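Local coordinates for AbiEi antitoxin C-terminal domain-containing protein (PDB 1ZEL) that is of unknown cellular function but probably binds DNA through a winged-helix domain and resembles AbiEi-type antitoxins, at residues L88-W93 with G122-W127. Numbering follows the deposited sequence.
Sequences LPLRSW and GRIPIW
Leu90 points from helix 88-93 into the groove between Ile124 and Ile126 of strand 124-127, and its CD1 lies equally near two methyls, 3.7 Å from CG2 of Ile124 and 3.7 Å from CG2 of Ile126. Its second methyl, CD2, leans on the Ile126 side alone, 4.1 Å from CG2 of that residue. Leu90 and the two isoleucines run past each other in opposite directions, with methyl meeting methyl. Flanking pairs extend the contact along the helix. At its start, CG of the Pro89 ring rests 4.1 Å from CD1 of Ile124; one turn further on, CD1 of Ile126 comes up to the rim of the Trp93 indole, near the ring plane, 4.2 Å from CZ3. Ile126 reaches both neighbours because CG1 sits between the backbone N and the carbonyl carbon (chi1 62°), which sends CD1 to the tryptophan while CG2 is left to Leu90. The interface is wholly apolar; within the helix, the carbonyl O of Pro89 accepts from OG of Ser92 at 2.9 Å and also, over the same face of its plane, from N of Trp93. Farther out, Leu104 touches both Leu90 and Ile124, Val142 touches Leu90 and Ile126, and the ring of Phe102 meets that of Trp93. Helix 88-96 thus packs against one face of a small three-stranded mixed sheet, centred on its middle strand 124-127, a helix-on-sheet packing within the region matching the AbiEi antitoxin C-terminal family.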
loop_
_atom_site.group_PDB
_atom_site.type_symbol
_atom_site.label_atom_id
_atom_site.label_comp_id
_atom_site.label_asym_id
_atom_site.label_seq_id
_atom_site.Cartn_x
_atom_site.Cartn_y
_atom_site.Cartn_z
ATOM N N LEU A 88 -4.220 -8.303 5.438
ATOM C CA LEU A 88 -3.970 -9.728 5.608
ATOM C C LEU A 88 -3.542 -10.441 4.317
ATOM O O LEU A 88 -2.695 -11.330 4.372
ATOM C CB LEU A 88 -5.157 -10.445 6.293
ATOM C CG LEU A 88 -5.087 -10.608 7.802
ATOM C CD1 LEU A 88 -6.378 -11.225 8.364
ATOM C CD2 LEU A 88 -3.845 -11.417 8.248
ATOM N N PRO A 89 -4.115 -10.062 3.146
ATOM C CA PRO A 89 -3.551 -10.624 1.904
ATOM C C PRO A 89 -2.028 -10.441 1.746
ATOM O O PRO A 89 -1.338 -11.358 1.288
ATOM C CB PRO A 89 -4.295 -9.860 0.801
ATOM C CG PRO A 89 -5.625 -9.450 1.454
ATOM C CD PRO A 89 -5.307 -9.210 2.893
ATOM N N LEU A 90 -1.510 -9.270 2.106
ATOM C CA LEU A 90 -0.076 -9.015 1.994
ATOM C C LEU A 90 0.728 -9.724 3.075
ATOM O O LEU A 90 1.820 -10.243 2.820
ATOM C CB LEU A 90 0.204 -7.513 2.014
ATOM C CG LEU A 90 -0.302 -6.782 0.770
ATOM C CD1 LEU A 90 -0.142 -5.291 0.954
ATOM C CD2 LEU A 90 0.442 -7.256 -0.488
ATOM N N ARG A 91 0.210 -9.721 4.299
ATOM C CA ARG A 91 0.842 -10.502 5.361
ATOM C C ARG A 91 0.852 -11.982 5.001
ATOM O O ARG A 91 1.792 -12.685 5.354
ATOM C CB ARG A 91 0.127 -10.288 6.698
ATOM C CG ARG A 91 0.033 -8.804 7.093
ATOM C CD ARG A 91 -0.402 -8.657 8.532
ATOM N NE ARG A 91 -1.143 -7.413 8.738
ATOM C CZ ARG A 91 -0.580 -6.217 8.941
ATOM N NH1 ARG A 91 0.737 -6.088 8.986
ATOM N NH2 ARG A 91 -1.348 -5.144 9.112
ATOM N N SER A 92 -0.185 -12.478 4.330
ATOM C CA SER A 92 -0.139 -13.898 3.917
ATOM C C SER A 92 0.963 -14.193 2.899
ATOM O O SER A 92 1.559 -15.294 2.884
ATOM C CB SER A 92 -1.505 -14.392 3.422
ATOM O OG SER A 92 -1.717 -14.146 2.049
ATOM N N TRP A 93 1.241 -13.217 2.045
ATOM C CA TRP A 93 2.384 -13.305 1.147
ATOM C C TRP A 93 3.718 -13.357 1.897
ATOM O O TRP A 93 4.547 -14.254 1.636
ATOM C CB TRP A 93 2.330 -12.167 0.126
ATOM C CG TRP A 93 3.336 -12.293 -1.025
ATOM C CD1 TRP A 93 4.151 -13.345 -1.304
ATOM C CD2 TRP A 93 3.554 -11.325 -2.054
ATOM N NE1 TRP A 93 4.901 -13.081 -2.438
ATOM C CE2 TRP A 93 4.541 -11.843 -2.917
ATOM C CE3 TRP A 93 3.000 -10.067 -2.331
ATOM C CZ2 TRP A 93 5.006 -11.133 -4.033
ATOM C CZ3 TRP A 93 3.452 -9.368 -3.449
ATOM C CH2 TRP A 93 4.451 -9.893 -4.273
ATOM N N GLY A 122 -10.910 -0.828 -1.164
ATOM C CA GLY A 122 -10.673 -1.420 -2.470
ATOM C C GLY A 122 -9.412 -2.243 -2.453
ATOM O O GLY A 122 -8.884 -2.577 -1.387
ATOM N N ARG A 123 -8.910 -2.563 -3.634
ATOM C CA ARG A 123 -7.680 -3.326 -3.711
ATOM C C ARG A 123 -6.534 -2.522 -3.104
ATOM O O ARG A 123 -6.530 -1.288 -3.153
ATOM C CB ARG A 123 -7.396 -3.743 -5.144
ATOM C CG ARG A 123 -8.508 -4.624 -5.694
ATOM C CD ARG A 123 -8.103 -5.202 -7.019
ATOM N NE ARG A 123 -7.670 -4.158 -7.937
ATOM C CZ ARG A 123 -6.906 -4.375 -9.001
ATOM N NH1 ARG A 123 -6.484 -5.605 -9.279
ATOM N NH2 ARG A 123 -6.558 -3.360 -9.786
ATOM N N ILE A 124 -5.606 -3.235 -2.482
ATOM C CA ILE A 124 -4.466 -2.593 -1.803
ATOM C C ILE A 124 -3.421 -2.199 -2.823
ATOM O O ILE A 124 -2.853 -3.065 -3.500
ATOM C CB ILE A 124 -3.819 -3.526 -0.745
ATOM C CG1 ILE A 124 -4.881 -4.023 0.256
ATOM C CG2 ILE A 124 -2.633 -2.779 -0.045
ATOM C CD1 ILE A 124 -4.758 -5.528 0.633
ATOM N N PRO A 125 -3.143 -0.894 -2.944
ATOM C CA PRO A 125 -2.102 -0.435 -3.854
ATOM C C PRO A 125 -0.698 -0.714 -3.314
ATOM O O PRO A 125 -0.348 -0.301 -2.191
ATOM C CB PRO A 125 -2.365 1.071 -3.948
ATOM C CG PRO A 125 -2.931 1.404 -2.600
ATOM C CD PRO A 125 -3.779 0.226 -2.219
ATOM N N ILE A 126 0.090 -1.434 -4.103
ATOM C CA ILE A 126 1.489 -1.689 -3.763
ATOM C C ILE A 126 2.416 -1.348 -4.905
ATOM O O ILE A 126 1.994 -1.250 -6.050
ATOM C CB ILE A 126 1.746 -3.182 -3.355
ATOM C CG1 ILE A 126 1.416 -4.133 -4.520
ATOM C CG2 ILE A 126 0.951 -3.564 -2.103
ATOM C CD1 ILE A 126 1.850 -5.577 -4.239
ATOM N N TRP A 127 3.689 -1.182 -4.585
ATOM C CA TRP A 127 4.734 -1.077 -5.586
ATOM C C TRP A 127 5.504 -2.375 -5.510
ATOM O O TRP A 127 5.724 -2.892 -4.408
ATOM C CB TRP A 127 5.671 0.118 -5.272
ATOM C CG TRP A 127 6.938 0.066 -6.143
ATOM C CD1 TRP A 127 7.053 0.438 -7.455
ATOM C CD2 TRP A 127 8.209 -0.494 -5.773
ATOM N NE1 TRP A 127 8.341 0.177 -7.915
ATOM C CE2 TRP A 127 9.060 -0.400 -6.900
ATOM C CE3 TRP A 127 8.711 -1.059 -4.594
ATOM C CZ2 TRP A 127 10.388 -0.840 -6.874
ATOM C CZ3 TRP A 127 10.021 -1.500 -4.570
ATOM C CH2 TRP A 127 10.849 -1.388 -5.701
#